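Local coordinates for protein Esterase/lipase (Lactobacillus rhamnosus, PDB 4N5H) that probably hydrolyses carboxylic esters as a serine esterase of the alpha/beta-hydrolase fold, and may also transfer acyl groups, at residues Gly76-Asp81 / Leu207-Gly212; Leu123-Leu126 / Gln132-Phe135; Pro274-Val279 / Trp285-Ser290. The protein carries 1 engineered substitution. All coordinates share one frame; numbering follows the deposited sequence.

How the contacts relate
The three contacts lie well apart within one subunit. Contact 1 and contact 3 border the probable active site. W77 of contact 1 is close to the putative triad of S146, D243 and H278 but makes no contact with it, and H278 belongs to segment 274-279 of contact 3. The nearest atoms of these two contacts are about 7 Å apart. Contact 2 sits at another side of the fold, its centre about 27 Å from that of contact 1 and about 30 Å from that of contact 3. Yet contacts 2 and 3 meet across subunits: R133 of one copy makes a salt bridge to E289 of another. Isopropyl alcohol, probably from the crystallisation liquor, lies near both side chains.

Contact 1. Residues Gly76-Asp81 / Leu207-Gly212; sequences GWFYGD and LDKLSG
W77 and L210 carry the contact through a CH-pi interaction. CD2 of L210 stands 3.7 Å from the centroid of the W77 five-membered ring. It lies only 12° off the ring normal, so the methyl meets the indole almost squarely. CD1 of L210 rests over the same face, nearer the fused bond, 4.2 Å from W77 CE2. The two side chains cross at about a right angle, with both branches of the leucine laid on one flat surface.

A second, looser apolar contact lies beside it. CZ of F78 reaches CG of K209 at 4.0 Å and CB of K209 at 4.1 Å. The approach to the phenyl ring is oblique. The lysine chain bends at its second torsion (chi2 -53°), which turns the rest of the chain away from F78. Beyond the two segments, K209 NZ forms a salt bridge with E4 of helix 2-28.

The polar bonds of the two segments do not join them. In the helix, S211 N bonds to L207 O at 3.0 Å and G212 N to D208 O at 3.0 Å. G212 then leaves helical geometry with positive phi. G76 and W77 also have positive phi, in a tight bend. They end an HGGGW sequence, which in related esterases helps to form the oxyanion hole, and probably does so here.

With an alanine at W77, both L210 methyls would probably lose their flat partner, and a gap is likely to open between this loop and helix 203-211.

The loop follows strand 66-72 and is packed between several helices. W77 also touches A147, H150 and L151 of helix 147-158. F78 lies against L8, V11 and W15 of helix 2-28 and meets Y206 of helix 203-211 edge-to-face.

Contact 2. Residues Leu123-Leu126 / Gln132-Phe135; sequences LRWL and QRGF
L126 and F135 lie nearest along the two backbones, with L126 CA 8.3 Å from F135 CA. Segment 123-126 is regular helix, part of helix 112-129. Segment 132-135 lies in the loop after that helix and leads into the short strand 135-136. At G134 the chain has a phi of 117°, at which a CB would collide with the carbonyl O of R133; this favours glycine.

L126 and F135 make the main apolar contact. CD1 of L126 sits over the centre of the phenyl ring, 3.8 Å from the F135 centroid and 7° off the ring normal. This is a CH-pi contact. CD2 of L126 touches the same ring nearer its rim, 4.0 Å from F135 CD2. With CG anti to the backbone N (chi1 -164°), L126 reaches the ring with both methyls, and the two side chains cross at about a right angle.

W125 and R133 form the second pair. CH2 of W125 lies over one face of the guanidinium, offset toward its rim and 4.3 Å from R133 NE. R133 NH2 bonds to Q132 OE1 at 3.0 Å. The amide oxygen lies close to the guanidinium plane, while NH2 stands above the plane of the carbonyl. R133 NE bonds to F129 O and NH1 to Y41 OH, while NH2 also makes a salt bridge to E289 of a neighbouring subunit. These bonds probably fix the rotation of the buried guanidinium, with the CH2 corner of the indole over one face.

Helix 112-129 belongs to a beta-alpha-beta crossover from strand 98-102 to strand 140-145, which passes strand 66-72. L126 packs on I70 and M100 of the sheet, and F135 on L55, T68, A98 and M100. The contact thus joins the helix and the loop after it to the central sheet.

Contact 3. Residues Pro274-Val279 / Trp285-Ser290; sequences PHLKHV and WEWPES
E289 OE2 is held by two groups, H275 NE2 of its own chain and R133 NH2 of a neighbouring subunit. The bond from H275 NE2 to E289 OE2 is 2.8 Å long and nearly straight, at 169°. The oxygen lies close to the plane of the imidazole. NE2, however, meets it from above the carboxylate plane, 50° out of it. H275 has CG between its backbone N and carbonyl carbon (chi1 55°), which turns the ring toward the start of helix 288-311.

W287 comes in edge first. Its CZ3 is 3.2 Å from H275 O, near the indole plane. The same CZ3 is 4.0 Å from H275 CD2. The H275 and W287 side chains run in opposite directions, and their rings meet obliquely. H275 O also accepts a weak bond from K277 N, which closes an inverse gamma turn centred on L276. From that turn, L276 CD2 lies across the CB-CG part of the glutamate chain, 3.9 Å from E289 CB.

The neighbouring subunit covers this site. Its Y41 stacks on W287, and its T39 O accepts from W287 NE1. H278, farther along the loop, bonds to D243 and S146 in what is probably the catalytic triad.

A buried carboxylate between an arginine and a histidine is likely to stay ionised, and would probably favour a protonated H275. This polar centre ties loop 274-279, which carries H278, to helix 288-311 at a subunit interface.

Contact 1. Residues Gly76-Asp81 / Leu207-Gly212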
loop_
_atom_site.group_PDB
_atom_site.type_symbol
_atom_site.label_atom_id
_atom_site.label_comp_id
_atom_site.label_asym_id
_atom_site.label_seq_id
_atom_site.Cartn_x
_atom_site.Cartn_y
_atom_site.Cartn_z
ATOM N N GLY A 76 21.724 -2.804 17.787
ATOM C CA GLY A 76 23.166 -2.820 17.912
ATOM C C GLY A 76 23.853 -1.507 18.061
ATOM O O GLY A 76 25.060 -1.363 17.733
ATOM N N TRP A 77 23.130 -0.450 18.466
ATOM C CA TRP A 77 23.622 0.941 18.549
ATOM C C TRP A 77 23.926 1.675 17.253
ATOM O O TRP A 77 24.082 2.905 17.242
ATOM C CB TRP A 77 24.777 1.071 19.620
ATOM C CG TRP A 77 24.633 0.435 20.963
ATOM C CD1 TRP A 77 24.019 0.967 22.046
ATOM C CD2 TRP A 77 25.060 -0.864 21.378
ATOM N NE1 TRP A 77 24.050 0.137 23.069
ATOM C CE2 TRP A 77 24.686 -1.012 22.720
ATOM C CE3 TRP A 77 25.768 -1.907 20.744
ATOM C CZ2 TRP A 77 24.968 -2.178 23.487
ATOM C CZ3 TRP A 77 26.079 -3.018 21.462
ATOM C CH2 TRP A 77 25.667 -3.176 22.849
ATOM N N PHE A 78 23.880 0.900 16.143
ATOM C CA PHE A 78 24.214 1.339 14.791
ATOM C C PHE A 78 23.023 1.455 13.845
ATOM O O PHE A 78 23.114 1.986 12.737
ATOM C CB PHE A 78 25.190 0.313 14.123
ATOM C CG PHE A 78 26.655 0.489 14.487
ATOM C CD1 PHE A 78 27.186 -0.139 15.602
ATOM C CD2 PHE A 78 27.489 1.269 13.676
ATOM C CE1 PHE A 78 28.551 -0.045 15.932
ATOM C CE2 PHE A 78 28.852 1.383 14.031
ATOM C CZ PHE A 78 29.342 0.758 15.140
ATOM N N TYR A 79 21.853 0.991 14.305
ATOM C CA TYR A 79 20.703 0.754 13.417
ATOM C C TYR A 79 19.420 1.090 14.164
ATOM O O TYR A 79 19.265 0.871 15.366
ATOM C CB TYR A 79 20.642 -0.706 12.952
ATOM C CG TYR A 79 19.423 -1.175 12.250
ATOM C CD1 TYR A 79 18.480 -1.907 12.897
ATOM C CD2 TYR A 79 19.150 -0.785 10.973
ATOM C CE1 TYR A 79 17.335 -2.312 12.272
ATOM C CE2 TYR A 79 17.982 -1.127 10.327
ATOM C CZ TYR A 79 17.049 -1.917 10.994
ATOM O OH TYR A 79 15.827 -2.326 10.396
ATOM N N GLY A 80 18.457 1.568 13.387
ATOM C CA GLY A 80 17.071 1.675 13.885
ATOM C C GLY A 80 16.606 3.115 13.929
ATOM O O GLY A 80 17.351 4.076 13.722
ATOM N N ASP A 81 15.316 3.286 14.244
ATOM C CA ASP A 81 14.738 4.595 14.369
ATOM C C ASP A 81 13.425 4.488 15.147
ATOM O O ASP A 81 13.123 3.393 15.623
ATOM C CB ASP A 81 14.512 5.287 12.991
ATOM C CG ASP A 81 13.607 4.508 12.060
ATOM O OD1 ASP A 81 12.685 3.788 12.519
ATOM O OD2 ASP A 81 13.881 4.498 10.795
ATOM N N LEU A 207 32.669 -1.760 20.962
ATOM C CA LEU A 207 33.067 -1.195 22.232
ATOM C C LEU A 207 33.810 0.132 22.049
ATOM O O LEU A 207 33.574 1.090 22.805
ATOM C CB LEU A 207 33.876 -2.225 23.021
ATOM C CG LEU A 207 33.147 -3.502 23.432
ATOM C CD1 LEU A 207 34.079 -4.565 23.996
ATOM C CD2 LEU A 207 32.094 -3.095 24.422
ATOM N N ASP A 208 34.675 0.191 21.047
ATOM C CA ASP A 208 35.351 1.421 20.701
ATOM C C ASP A 208 34.447 2.549 20.255
ATOM O O ASP A 208 34.630 3.699 20.613
ATOM C CB ASP A 208 36.399 1.137 19.615
ATOM C CG ASP A 208 37.689 0.527 20.211
ATOM O OD1 ASP A 208 37.813 0.482 21.481
ATOM O OD2 ASP A 208 38.602 0.131 19.420
ATOM N N LYS A 209 33.474 2.238 19.417
ATOM C CA LYS A 209 32.552 3.236 18.949
ATOM C C LYS A 209 31.613 3.640 20.120
ATOM O O LYS A 209 31.191 4.817 20.125
ATOM C CB LYS A 209 31.805 2.765 17.664
ATOM C CG LYS A 209 32.684 2.621 16.390
ATOM C CD LYS A 209 33.466 3.889 16.119
ATOM C CE LYS A 209 34.425 3.735 14.949
ATOM N NZ LYS A 209 35.244 4.966 14.843
ATOM N N LEU A 210 31.237 2.721 20.965
ATOM C CA LEU A 210 30.389 3.071 22.120
ATOM C C LEU A 210 31.144 4.049 23.020
ATOM O O LEU A 210 30.587 5.047 23.467
ATOM C CB LEU A 210 30.028 1.856 22.963
ATOM C CG LEU A 210 28.829 1.084 22.447
ATOM C CD1 LEU A 210 28.749 -0.229 23.196
ATOM C CD2 LEU A 210 27.544 1.930 22.642
ATOM N N SER A 211 32.446 3.795 23.292
ATOM C CA SER A 211 33.145 4.661 24.219
ATOM C C SER A 211 33.600 5.946 23.609
ATOM O O SER A 211 33.895 6.918 24.342
ATOM C CB SER A 211 34.384 3.954 24.856
ATOM O OG SER A 211 35.423 3.932 23.831
ATOM N N GLY A 212 33.782 5.991 22.277
ATOM C CA GLY A 212 34.341 7.129 21.600
ATOM C C GLY A 212 35.704 7.537 22.100
ATOM O O GLY A 212 36.084 8.673 21.901
#

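Contact 2. Residues Leu123-Leu126 / Gln132-Phe135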
loop_
_atom_site.group_PDB
_atom_site.type_symbol
_atom_site.label_atom_id
_atom_site.label_comp_id
_atom_site.label_asym_id
_atom_site.label_seq_id
_atom_site.Cartn_x
_atom_site.Cartn_y
_atom_site.Cartn_z
ATOM N N LEU A 123 12.854 11.953 27.241
ATOM C CA LEU A 123 12.126 11.814 28.538
ATOM C C LEU A 123 11.745 13.202 29.074
ATOM O O LEU A 123 10.663 13.410 29.566
ATOM C CB LEU A 123 13.013 11.134 29.604
ATOM C CG LEU A 123 13.567 9.743 29.275
ATOM C CD1 LEU A 123 14.474 9.243 30.395
ATOM C CD2 LEU A 123 12.512 8.785 29.088
ATOM N N ARG A 124 12.684 14.170 29.007
ATOM C CA ARG A 124 12.423 15.517 29.389
ATOM C C ARG A 124 11.293 16.145 28.589
ATOM O O ARG A 124 10.417 16.775 29.143
ATOM C CB ARG A 124 13.671 16.401 29.301
ATOM C CG ARG A 124 13.524 17.691 30.097
ATOM C CD ARG A 124 14.905 18.425 30.327
ATOM N NE ARG A 124 15.988 17.445 30.524
ATOM C CZ ARG A 124 16.252 16.808 31.663
ATOM N NH1 ARG A 124 15.622 17.162 32.785
ATOM N NH2 ARG A 124 17.181 15.849 31.675
ATOM N N TRP A 125 11.294 15.967 27.269
ATOM C CA TRP A 125 10.179 16.384 26.461
ATOM C C TRP A 125 8.869 15.817 26.981
ATOM O O TRP A 125 7.873 16.529 27.163
ATOM C CB TRP A 125 10.412 15.948 25.014
ATOM C CG TRP A 125 9.402 16.529 24.057
ATOM C CD1 TRP A 125 9.511 17.672 23.320
ATOM C CD2 TRP A 125 8.141 15.974 23.731
ATOM N NE1 TRP A 125 8.402 17.871 22.568
ATOM C CE2 TRP A 125 7.557 16.809 22.742
ATOM C CE3 TRP A 125 7.465 14.808 24.119
ATOM C CZ2 TRP A 125 6.288 16.572 22.229
ATOM C CZ3 TRP A 125 6.229 14.573 23.559
ATOM C CH2 TRP A 125 5.642 15.459 22.676
ATOM N N LEU A 126 8.860 14.524 27.227
ATOM C CA LEU A 126 7.619 13.897 27.703
ATOM C C LEU A 126 7.200 14.474 29.075
ATOM O O LEU A 126 5.990 14.606 29.364
ATOM C CB LEU A 126 7.796 12.369 27.769
ATOM C CG LEU A 126 6.485 11.558 27.868
ATOM C CD1 LEU A 126 5.663 11.632 26.603
ATOM C CD2 LEU A 126 6.850 10.072 28.126
ATOM N N GLN A 132 -0.383 16.664 29.269
ATOM C CA GLN A 132 -1.446 17.396 28.573
ATOM C C GLN A 132 -2.107 16.592 27.477
ATOM O O GLN A 132 -3.188 16.965 27.052
ATOM C CB GLN A 132 -0.935 18.697 28.087
ATOM C CG GLN A 132 -0.162 18.657 26.928
ATOM C CD GLN A 132 0.623 20.013 26.660
ATOM O OE1 GLN A 132 1.680 19.934 26.149
ATOM N NE2 GLN A 132 0.068 21.203 26.992
ATOM N N ARG A 133 -1.435 15.512 26.984
ATOM C CA ARG A 133 -1.996 14.707 25.906
ATOM C C ARG A 133 -2.232 13.264 26.273
ATOM O O ARG A 133 -2.462 12.396 25.412
ATOM C CB ARG A 133 -1.114 14.866 24.646
ATOM C CG ARG A 133 0.201 14.196 24.712
ATOM C CD ARG A 133 1.207 14.772 23.641
ATOM N NE ARG A 133 1.550 16.153 23.960
ATOM C CZ ARG A 133 1.559 17.175 23.151
ATOM N NH1 ARG A 133 1.400 17.020 21.815
ATOM N NH2 ARG A 133 1.768 18.343 23.666
ATOM N N GLY A 134 -2.301 12.958 27.582
ATOM C CA GLY A 134 -2.676 11.628 28.002
ATOM C C GLY A 134 -1.748 10.774 28.761
ATOM O O GLY A 134 -2.127 9.660 29.199
ATOM N N PHE A 135 -0.538 11.245 29.003
ATOM C CA PHE A 135 0.411 10.427 29.722
ATOM C C PHE A 135 0.332 10.646 31.244
ATOM O O PHE A 135 0.565 11.776 31.741
ATOM C CB PHE A 135 1.858 10.749 29.282
ATOM C CG PHE A 135 2.187 10.210 27.917
ATOM C CD1 PHE A 135 1.628 10.771 26.757
ATOM C CD2 PHE A 135 2.960 9.044 27.769
ATOM C CE1 PHE A 135 1.842 10.211 25.504
ATOM C CE2 PHE A 135 3.125 8.443 26.547
ATOM C CZ PHE A 135 2.589 9.032 25.411
#

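Contact 3. Residues Pro274-Val279 / Trp285-Ser290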
loop_
_atom_site.group_PDB
_atom_site.type_symbol
_atom_site.label_atom_id
_atom_site.label_comp_id
_atom_site.label_asym_id
_atom_site.label_seq_id
_atom_site.Cartn_x
_atom_site.Cartn_y
_atom_site.Cartn_z
ATOM N N PRO A 274 12.119 -23.328 19.038
ATOM C CA PRO A 274 13.143 -22.617 18.381
ATOM C C PRO A 274 12.716 -21.242 17.837
ATOM O O PRO A 274 13.561 -20.411 17.431
ATOM C CB PRO A 274 13.476 -23.552 17.235
ATOM C CG PRO A 274 12.222 -24.215 16.897
ATOM C CD PRO A 274 11.628 -24.469 18.228
ATOM N N HIS A 275 11.388 -21.058 17.716
ATOM C CA HIS A 275 10.880 -19.797 17.239
ATOM C C HIS A 275 11.026 -18.662 18.251
ATOM O O HIS A 275 10.931 -17.477 17.865
ATOM C CB HIS A 275 9.405 -19.964 16.822
ATOM C CG HIS A 275 8.540 -20.514 17.896
ATOM N ND1 HIS A 275 8.676 -21.811 18.381
ATOM C CD2 HIS A 275 7.534 -19.962 18.609
ATOM C CE1 HIS A 275 7.757 -22.035 19.292
ATOM N NE2 HIS A 275 7.046 -20.934 19.441
ATOM N N LEU A 276 11.278 -18.991 19.532
ATOM C CA LEU A 276 11.354 -17.960 20.604
ATOM C C LEU A 276 12.779 -17.439 20.612
ATOM O O LEU A 276 13.563 -17.573 21.568
ATOM C CB LEU A 276 10.957 -18.614 21.910
ATOM C CG LEU A 276 9.554 -19.133 21.892
ATOM C CD1 LEU A 276 9.239 -19.604 23.283
ATOM C CD2 LEU A 276 8.520 -18.132 21.403
ATOM N N LYS A 277 13.079 -16.796 19.494
ATOM C CA LYS A 277 14.403 -16.250 19.217
ATOM C C LYS A 277 14.616 -14.895 19.901
ATOM O O LYS A 277 13.775 -14.410 20.611
ATOM C CB LYS A 277 14.550 -16.074 17.714
ATOM C CG LYS A 277 13.593 -15.039 17.078
ATOM C CD LYS A 277 13.950 -14.713 15.636
ATOM C CE LYS A 277 15.156 -13.758 15.576
ATOM N NZ LYS A 277 15.001 -12.354 16.037
ATOM N N HIS A 278 15.795 -14.293 19.659
ATOM C CA HIS A 278 16.091 -12.945 20.160
ATOM C C HIS A 278 14.955 -12.036 19.841
ATOM O O HIS A 278 14.504 -11.943 18.714
ATOM C CB HIS A 278 17.372 -12.473 19.424
ATOM C CG HIS A 278 17.911 -11.177 19.906
ATOM N ND1 HIS A 278 18.387 -11.019 21.189
ATOM C CD2 HIS A 278 18.140 -10.011 19.263
ATOM C CE1 HIS A 278 18.796 -9.767 21.337
ATOM N NE2 HIS A 278 18.716 -9.158 20.177
ATOM N N VAL A 279 14.511 -11.337 20.868
ATOM C CA VAL A 279 13.494 -10.324 20.848
ATOM C C VAL A 279 12.203 -10.708 20.130
ATOM O O VAL A 279 11.559 -9.869 19.516
ATOM C CB VAL A 279 13.993 -8.933 20.370
ATOM C CG1 VAL A 279 15.147 -8.450 21.266
ATOM C CG2 VAL A 279 14.362 -8.886 18.935
ATOM N N TRP A 285 4.394 -9.363 17.772
ATOM C CA TRP A 285 3.401 -9.157 18.836
ATOM C C TRP A 285 2.274 -10.139 18.820
ATOM O O TRP A 285 1.696 -10.429 19.859
ATOM C CB TRP A 285 2.844 -7.729 18.731
ATOM C CG TRP A 285 1.913 -7.545 17.597
ATOM C CD1 TRP A 285 2.234 -7.247 16.318
ATOM C CD2 TRP A 285 0.503 -7.829 17.596
ATOM N NE1 TRP A 285 1.088 -7.311 15.530
ATOM C CE2 TRP A 285 0.022 -7.588 16.301
ATOM C CE3 TRP A 285 -0.414 -8.128 18.598
ATOM C CZ2 TRP A 285 -1.288 -7.729 15.960
ATOM C CZ3 TRP A 285 -1.675 -8.321 18.260
ATOM C CH2 TRP A 285 -2.151 -8.120 16.955
ATOM N N GLU A 286 1.980 -10.671 17.611
ATOM C CA GLU A 286 0.738 -11.406 17.417
ATOM C C GLU A 286 0.872 -12.877 17.849
ATOM O O GLU A 286 -0.109 -13.587 17.948
ATOM C CB GLU A 286 0.326 -11.263 15.919
ATOM C CG GLU A 286 1.037 -12.159 14.891
ATOM C CD GLU A 286 2.425 -11.720 14.465
ATOM O OE1 GLU A 286 3.004 -10.764 15.065
ATOM O OE2 GLU A 286 2.975 -12.332 13.562
ATOM N N TRP A 287 2.095 -13.364 18.054
ATOM C CA TRP A 287 2.193 -14.750 18.413
ATOM C C TRP A 287 1.635 -14.926 19.856
ATOM O O TRP A 287 1.911 -14.118 20.747
ATOM C CB TRP A 287 3.591 -15.205 18.446
ATOM C CG TRP A 287 4.333 -15.170 17.158
ATOM C CD1 TRP A 287 3.859 -14.934 15.938
ATOM C CD2 TRP A 287 5.711 -15.541 17.016
ATOM N NE1 TRP A 287 4.863 -15.096 15.013
ATOM C CE2 TRP A 287 6.019 -15.451 15.649
ATOM C CE3 TRP A 287 6.717 -15.929 17.940
ATOM C CZ2 TRP A 287 7.320 -15.650 15.146
ATOM C CZ3 TRP A 287 8.019 -16.186 17.441
ATOM C CH2 TRP A 287 8.298 -16.067 16.059
ATOM N N PRO A 288 1.013 -16.096 20.157
ATOM C CA PRO A 288 0.551 -16.384 21.547
ATOM C C PRO A 288 1.605 -16.217 22.638
ATOM O O PRO A 288 1.335 -15.616 23.676
ATOM C CB PRO A 288 0.113 -17.864 21.444
ATOM C CG PRO A 288 -0.262 -18.050 20.009
ATOM C CD PRO A 288 0.523 -17.094 19.180
ATOM N N GLU A 289 2.837 -16.633 22.410
ATOM C CA GLU A 289 3.879 -16.439 23.435
ATOM C C GLU A 289 4.280 -14.998 23.648
ATOM O O GLU A 289 4.675 -14.571 24.726
ATOM C CB GLU A 289 5.123 -17.241 23.105
ATOM C CG GLU A 289 4.998 -18.784 23.027
ATOM C CD GLU A 289 4.687 -19.278 21.638
ATOM O OE1 GLU A 289 4.112 -18.544 20.783
ATOM O OE2 GLU A 289 5.065 -20.444 21.413
ATOM N N SER A 290 4.152 -14.203 22.599
ATOM C CA SER A 290 4.427 -12.795 22.645
ATOM C C SER A 290 3.332 -12.080 23.435
ATOM O O SER A 290 3.613 -11.264 24.327
ATOM C CB SER A 290 4.522 -12.224 21.247
ATOM O OG SER A 290 5.587 -12.832 20.508
#